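Long-range contacts in adenylosuccinate lyase (PDB 4EEI), which probably catalyses two beta-eliminations of purine synthesis, releasing fumarate from adenylosuccinate to give AMP and from the succinylated imidazole carboxamide ribotide: residues 25-30 with 95-100; 150-155 with 423-428. One frame throughout, in Å; residues are numbered along the deposited sequence.

Contact 1 (25-30 with 95-100) and contact 2 (150-155 with 423-428) lie on opposite sides of the centre of this elongated, mostly helical chain, about 47 Å between centres and about 36 Å between nearest atoms. Both segments of contact 1 precede those of contact 2 in the sequence. Contact 1 packs helix 16-33 on the start of helix 94-131, next to an AMP pocket; contact 2 sets the start of helix 151-173 beside helix 422-429, near the end of the chain and a potassium ion. Helix 94-131 ties the two regions together, since its residue Glu129 touches Phe426. Contact 2 also meets the third subunit of the four-chain assembly, whereas no other protein chain touches the segments of contact 1.

Contact 1: residues 25-30 with 95-100; sequences EVELAI and SDIIDS. With AMP (adenosine monophosphate), chain O; EDO (1,2-ethanediol), chain P.
Val26 and Ile97 meet where two helices of the all-helical fold of the lyase 1 family, 16-33 and 94-131, cross at 124°, the axes of the two short segments 9.3 Å apart. On Val26 the nearest methyl is CG1: anti to the backbone N, it lies 3.7 Å from Ser100 CB and 3.9 Å from Ile97 CD1, the valine and isoleucine side chains lying alongside and pointing opposite ways. Glu27 bends at chi2 (-83°), which folds its carboxylate back across the Ile97 branch at about a right angle; OE2 comes within 3.4 Å of Ile97 CG1, and OE1 within 3.5 Å of Ile97 CD1. This buried carboxylate has its polar partner elsewhere, OE2 being hydrogen-bonded to His89 ND1. On the far side of helix 94-131, Ser95 and Ile98 line the AMP pocket: Ile98 CD1 is 3.9 Å from AMP C2, so the helix that packs on Val26 also borders the adenine. Asp96 turns its carboxylate to the backbone N atoms of Ser181 and Gly182. Ser100 OG bonds back within its helix to Asp96 O at 2.8 Å, with a C=O...OG angle of 160°, and is also hydrogen-bonded to Gln179 N.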
loop_
_atom_site.group_PDB
_atom_site.type_symbol
_atom_site.label_atom_id
_atom_site.label_comp_id
_atom_site.label_asym_id
_atom_site.label_seq_id
_atom_site.Cartn_x
_atom_site.Cartn_y
_atom_site.Cartn_z
ATOM N N GLU B 25 -21.896 18.997 -21.459
ATOM C CA GLU B 25 -22.268 20.120 -20.603
ATOM C C GLU B 25 -21.087 21.074 -20.413
ATOM O O GLU B 25 -21.245 22.298 -20.448
ATOM C CB GLU B 25 -22.771 19.621 -19.241
ATOM C CG GLU B 25 -23.203 20.755 -18.311
ATOM C CD GLU B 25 -23.633 20.279 -16.925
ATOM O OE1 GLU B 25 -23.822 19.058 -16.730
ATOM O OE2 GLU B 25 -23.776 21.140 -16.026
ATOM N N VAL B 26 -19.899 20.506 -20.217
ATOM C CA VAL B 26 -18.675 21.297 -20.095
ATOM C C VAL B 26 -18.315 22.035 -21.388
ATOM O O VAL B 26 -17.954 23.222 -21.351
ATOM C CB VAL B 26 -17.512 20.409 -19.616
ATOM C CG1 VAL B 26 -16.224 21.198 -19.550
ATOM C CG2 VAL B 26 -17.849 19.830 -18.255
ATOM N N GLU B 27 -18.409 21.349 -22.526
ATOM C CA GLU B 27 -18.161 21.992 -23.821
ATOM C C GLU B 27 -19.107 23.173 -24.036
ATOM O O GLU B 27 -18.718 24.204 -24.589
ATOM C CB GLU B 27 -18.357 21.002 -24.979
ATOM C CG GLU B 27 -17.314 19.888 -25.091
ATOM C CD GLU B 27 -16.043 20.316 -25.826
ATOM O OE1 GLU B 27 -15.833 21.535 -26.037
ATOM O OE2 GLU B 27 -15.246 19.421 -26.196
ATOM N N LEU B 28 -20.352 23.024 -23.604
ATOM C CA LEU B 28 -21.351 24.056 -23.862
ATOM C C LEU B 28 -21.205 25.205 -22.880
ATOM O O LEU B 28 -21.606 26.328 -23.168
ATOM C CB LEU B 28 -22.761 23.468 -23.804
ATOM C CG LEU B 28 -23.053 22.469 -24.915
ATOM C CD1 LEU B 28 -24.459 21.904 -24.776
ATOM C CD2 LEU B 28 -22.863 23.146 -26.266
ATOM N N ALA B 29 -20.633 24.922 -21.714
ATOM C CA ALA B 29 -20.362 25.980 -20.739
ATOM C C ALA B 29 -19.321 26.968 -21.272
ATOM O O ALA B 29 -19.524 28.188 -21.221
ATOM C CB ALA B 29 -19.918 25.391 -19.409
ATOM N N ILE B 30 -18.202 26.453 -21.781
ATOM C CA ILE B 30 -17.185 27.336 -22.345
ATOM C C ILE B 30 -17.686 27.971 -23.650
ATOM O O ILE B 30 -17.400 29.135 -23.936
ATOM C CB ILE B 30 -15.820 26.617 -22.531
ATOM C CG1 ILE B 30 -14.744 27.617 -22.960
ATOM C CG2 ILE B 30 -15.922 25.472 -23.534
ATOM C CD1 ILE B 30 -14.543 28.740 -21.962
ATOM N N SER B 95 -8.197 17.912 -22.165
ATOM C CA SER B 95 -8.346 17.675 -20.733
ATOM C C SER B 95 -9.042 18.805 -19.966
ATOM O O SER B 95 -9.441 18.608 -18.822
ATOM C CB SER B 95 -7.009 17.294 -20.090
ATOM O OG SER B 95 -6.700 15.943 -20.366
ATOM N N ASP B 96 -9.186 19.983 -20.571
ATOM C CA ASP B 96 -10.050 20.999 -19.974
ATOM C C ASP B 96 -11.448 20.405 -19.907
ATOM O O ASP B 96 -12.181 20.593 -18.939
ATOM C CB ASP B 96 -10.112 22.266 -20.840
ATOM C CG ASP B 96 -8.863 23.132 -20.738
ATOM O OD1 ASP B 96 -8.197 23.133 -19.684
ATOM O OD2 ASP B 96 -8.565 23.838 -21.729
ATOM N N ILE B 97 -11.815 19.674 -20.953
ATOM C CA ILE B 97 -13.144 19.078 -21.015
ATOM C C ILE B 97 -13.225 17.827 -20.142
ATOM O O ILE B 97 -14.147 17.676 -19.336
ATOM C CB ILE B 97 -13.541 18.726 -22.460
ATOM C CG1 ILE B 97 -13.407 19.945 -23.378
ATOM C CG2 ILE B 97 -14.960 18.157 -22.505
ATOM C CD1 ILE B 97 -14.221 21.167 -22.938
ATOM N N ILE B 98 -12.259 16.929 -20.299
ATOM C CA ILE B 98 -12.282 15.655 -19.571
ATOM C C ILE B 98 -12.283 15.863 -18.064
ATOM O O ILE B 98 -13.098 15.279 -17.351
ATOM C CB ILE B 98 -11.059 14.785 -19.911
ATOM C CG1 ILE B 98 -11.051 14.416 -21.389
ATOM C CG2 ILE B 98 -11.036 13.527 -19.051
ATOM C CD1 ILE B 98 -9.723 13.835 -21.864
ATOM N N ASP B 99 -11.354 16.680 -17.579
ATOM C CA ASP B 99 -11.180 16.843 -16.143
ATOM C C ASP B 99 -12.319 17.636 -15.518
ATOM O O ASP B 99 -12.723 17.355 -14.396
ATOM C CB ASP B 99 -9.820 17.487 -15.824
ATOM C CG ASP B 99 -8.649 16.521 -16.002
ATOM O OD1 ASP B 99 -8.876 15.321 -16.299
ATOM O OD2 ASP B 99 -7.492 16.967 -15.826
ATOM N N SER B 100 -12.834 18.627 -16.236
ATOM C CA SER B 100 -13.964 19.387 -15.723
ATOM C C SER B 100 -15.213 18.510 -15.668
ATOM O O SER B 100 -15.991 18.572 -14.715
ATOM C CB SER B 100 -14.194 20.647 -16.559
ATOM O OG SER B 100 -13.096 21.537 -16.423
HETATM P P AMP O . -6.321 5.578 -22.122
HETATM O O1P AMP O . -6.877 4.230 -22.504
HETATM O O2P AMP O . -4.845 5.580 -21.821
HETATM O O3P AMP O . -7.160 6.335 -21.125
HETATM O "O5'" AMP O . -6.447 6.448 -23.470
HETATM C "C5'" AMP O . -6.233 7.858 -23.449
HETATM C "C4'" AMP O . -6.869 8.489 -24.681
HETATM O "O4'" AMP O . -6.661 9.904 -24.675
HETATM C "C3'" AMP O . -6.246 7.951 -25.960
HETATM O "O3'" AMP O . -7.288 7.603 -26.871
HETATM C "C2'" AMP O . -5.446 9.103 -26.525
HETATM O "O2'" AMP O . -5.518 9.128 -27.952
HETATM C "C1'" AMP O . -6.115 10.327 -25.925
HETATM N N9 AMP O . -5.140 11.428 -25.738
HETATM C C8 AMP O . -3.911 11.494 -26.278
HETATM N N7 AMP O . -3.280 12.636 -25.912
HETATM C C5 AMP O . -4.120 13.325 -25.120
HETATM C C6 AMP O . -4.084 14.612 -24.390
HETATM N N6 AMP O . -2.992 15.410 -24.439
HETATM N N1 AMP O . -5.177 14.958 -23.677
HETATM C C2 AMP O . -6.268 14.172 -23.623
HETATM N N3 AMP O . -6.369 12.992 -24.258
HETATM C C4 AMP O . -5.346 12.523 -25.010
HETATM C C1 EDO P . -11.285 16.043 -10.113
HETATM O O1 EDO P . -10.112 16.585 -9.476
HETATM C C2 EDO P . -11.142 16.101 -11.634
HETATM O O2 EDO P . -10.970 17.464 -12.036
#

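Contact 2: residues 150-155 with 423-428; sequences FGQKFL and DHVFDR. With K (potassium ion), chain V.
The short C-terminal helix 422-429, whose end helps to bind a potassium ion, lies beside the first turn of helix 151-173. The two run nearly parallel, 18° between their directions, with the axes of the two short segments 11.3 Å apart, and side chains bridge that distance. Leu155 and Phe426 carry most of the contact. Leu155 CG stands anti to the backbone N (chi1 -172°), which sends the branch out to Phe426; CD2 then sits over one face of the ring, 3.8 Å from the centroid and 14° off the normal, a CH-pi contact. The same methyl is 4.0 Å from Val425 CG1, so a single carbon packs against two neighbouring residues of helix 422-429. Toward the N-terminal end of helix 151-173, Phe426 CZ lies 4.2 Å from Gly151 O, a carbonyl already engaged by Leu155 N.

Within the mainly helical fold of the lyase 1 family this joins the C-terminal helix to one of the long helices of the central bundle, and Phe426 also makes a cation-pi contact with Lys132. Gln152 extends across Val425 at about a right angle, OE1 being 4.2 Å from Val425 CG1, while its NE2 bonds to Gly185 O of the third subunit. That subunit also grips Arg428 through Glu195, Tyr187 and the carbonyl of Glu208, and the Arg428 guanidinium has Val425 CG2 over one face. Away from the packed side, Asp427 O binds the potassium ion at 2.5 Å, together with Val430 O, Lys431 O, Arg433 O and a water 2.7 Å from the ion.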
loop_
_atom_site.group_PDB
_atom_site.type_symbol
_atom_site.label_atom_id
_atom_site.label_comp_id
_atom_site.label_asym_id
_atom_site.label_seq_id
_atom_site.Cartn_x
_atom_site.Cartn_y
_atom_site.Cartn_z
ATOM N N PHE B 150 -23.161 -1.082 26.604
ATOM C CA PHE B 150 -23.074 -1.749 25.302
ATOM C C PHE B 150 -23.271 -0.712 24.202
ATOM O O PHE B 150 -22.630 -0.769 23.144
ATOM C CB PHE B 150 -24.143 -2.843 25.205
ATOM C CG PHE B 150 -23.975 -3.775 24.024
ATOM C CD1 PHE B 150 -24.687 -3.571 22.853
ATOM C CD2 PHE B 150 -23.119 -4.869 24.098
ATOM C CE1 PHE B 150 -24.552 -4.444 21.773
ATOM C CE2 PHE B 150 -22.971 -5.737 23.020
ATOM C CZ PHE B 150 -23.693 -5.525 21.861
ATOM N N GLY B 151 -24.141 0.261 24.464
ATOM C CA GLY B 151 -24.416 1.309 23.493
ATOM C C GLY B 151 -23.207 2.150 23.133
ATOM O O GLY B 151 -23.145 2.748 22.053
ATOM N N GLN B 152 -22.233 2.201 24.033
ATOM C CA GLN B 152 -21.029 2.966 23.762
ATOM C C GLN B 152 -20.226 2.342 22.613
ATOM O O GLN B 152 -19.438 3.029 21.948
ATOM C CB GLN B 152 -20.194 3.078 25.034
ATOM C CG GLN B 152 -19.032 4.033 24.918
ATOM C CD GLN B 152 -18.495 4.446 26.268
ATOM O OE1 GLN B 152 -19.259 4.808 27.165
ATOM N NE2 GLN B 152 -17.175 4.402 26.423
ATOM N N LYS B 153 -20.435 1.052 22.353
ATOM C CA LYS B 153 -19.771 0.419 21.208
ATOM C C LYS B 153 -20.279 1.062 19.923
ATOM O O LYS B 153 -19.500 1.458 19.057
ATOM C CB LYS B 153 -20.024 -1.091 21.173
ATOM C CG LYS B 153 -19.377 -1.873 22.322
ATOM C CD LYS B 153 -19.830 -3.334 22.292
ATOM C CE LYS B 153 -19.083 -4.189 23.323
ATOM N NZ LYS B 153 -17.611 -4.225 23.067
ATOM N N PHE B 154 -21.592 1.178 19.809
ATOM C CA PHE B 154 -22.172 1.797 18.629
ATOM C C PHE B 154 -21.904 3.291 18.592
ATOM O O PHE B 154 -21.755 3.862 17.526
ATOM C CB PHE B 154 -23.678 1.542 18.584
ATOM C CG PHE B 154 -24.037 0.100 18.424
ATOM C CD1 PHE B 154 -23.790 -0.555 17.227
ATOM C CD2 PHE B 154 -24.631 -0.599 19.463
ATOM C CE1 PHE B 154 -24.122 -1.898 17.070
ATOM C CE2 PHE B 154 -24.968 -1.935 19.314
ATOM C CZ PHE B 154 -24.711 -2.582 18.113
ATOM N N LEU B 155 -21.873 3.936 19.753
ATOM C CA LEU B 155 -21.646 5.373 19.779
ATOM C C LEU B 155 -20.219 5.686 19.344
ATOM O O LEU B 155 -19.959 6.714 18.714
ATOM C CB LEU B 155 -21.928 5.952 21.175
ATOM C CG LEU B 155 -21.893 7.483 21.248
ATOM C CD1 LEU B 155 -23.104 8.104 20.521
ATOM C CD2 LEU B 155 -21.836 7.973 22.701
ATOM N N ASP B 423 -24.421 9.279 30.396
ATOM C CA ASP B 423 -25.212 10.413 29.909
ATOM C C ASP B 423 -24.305 11.503 29.332
ATOM O O ASP B 423 -24.580 12.064 28.268
ATOM C CB ASP B 423 -26.063 11.015 31.035
ATOM C CG ASP B 423 -27.242 10.138 31.424
ATOM O OD1 ASP B 423 -27.316 8.980 30.963
ATOM O OD2 ASP B 423 -28.092 10.612 32.203
ATOM N N HIS B 424 -23.219 11.798 30.039
ATOM C CA HIS B 424 -22.282 12.831 29.612
ATOM C C HIS B 424 -21.593 12.478 28.297
ATOM O O HIS B 424 -21.344 13.352 27.461
ATOM C CB HIS B 424 -21.222 13.059 30.688
ATOM C CG HIS B 424 -21.746 13.718 31.924
ATOM N ND1 HIS B 424 -21.633 13.147 33.176
ATOM C CD2 HIS B 424 -22.371 14.904 32.107
ATOM C CE1 HIS B 424 -22.177 13.950 34.073
ATOM N NE2 HIS B 424 -22.631 15.024 33.453
ATOM N N VAL B 425 -21.257 11.204 28.135
ATOM C CA VAL B 425 -20.569 10.744 26.934
ATOM C C VAL B 425 -21.485 10.887 25.723
ATOM O O VAL B 425 -21.060 11.363 24.667
ATOM C CB VAL B 425 -20.109 9.282 27.090
ATOM C CG1 VAL B 425 -19.493 8.761 25.790
ATOM C CG2 VAL B 425 -19.106 9.168 28.236
ATOM N N PHE B 426 -22.740 10.476 25.877
ATOM C CA PHE B 426 -23.721 10.620 24.808
ATOM C C PHE B 426 -23.945 12.096 24.474
ATOM O O PHE B 426 -23.927 12.478 23.305
ATOM C CB PHE B 426 -25.041 9.942 25.192
ATOM C CG PHE B 426 -25.131 8.504 24.763
ATOM C CD1 PHE B 426 -24.376 7.521 25.405
ATOM C CD2 PHE B 426 -25.949 8.138 23.702
ATOM C CE1 PHE B 426 -24.441 6.187 24.997
ATOM C CE2 PHE B 426 -26.033 6.801 23.290
ATOM C CZ PHE B 426 -25.274 5.827 23.939
ATOM N N ASP B 427 -24.144 12.923 25.501
ATOM C CA ASP B 427 -24.367 14.350 25.283
ATOM C C ASP B 427 -23.211 15.066 24.566
ATOM O O ASP B 427 -23.451 15.880 23.685
ATOM C CB ASP B 427 -24.724 15.074 26.593
ATOM C CG ASP B 427 -26.167 14.830 27.036
ATOM O OD1 ASP B 427 -26.995 14.394 26.202
ATOM O OD2 ASP B 427 -26.478 15.102 28.222
ATOM N N ARG B 428 -21.960 14.772 24.914
ATOM C CA ARG B 428 -20.854 15.456 24.252
ATOM C C ARG B 428 -20.591 14.888 22.851
ATOM O O ARG B 428 -19.903 15.507 22.043
ATOM C CB ARG B 428 -19.574 15.365 25.095
ATOM C CG ARG B 428 -18.974 13.954 25.133
ATOM C CD ARG B 428 -17.789 13.843 26.089
ATOM N NE ARG B 428 -17.195 12.505 26.034
ATOM C CZ ARG B 428 -16.388 12.002 26.962
ATOM N NH1 ARG B 428 -16.078 12.718 28.039
ATOM N NH2 ARG B 428 -15.899 10.774 26.817
HETATM K K K V . -24.565 17.738 22.535
HETATM O O HOH W 1 -21.948 17.930 21.786
#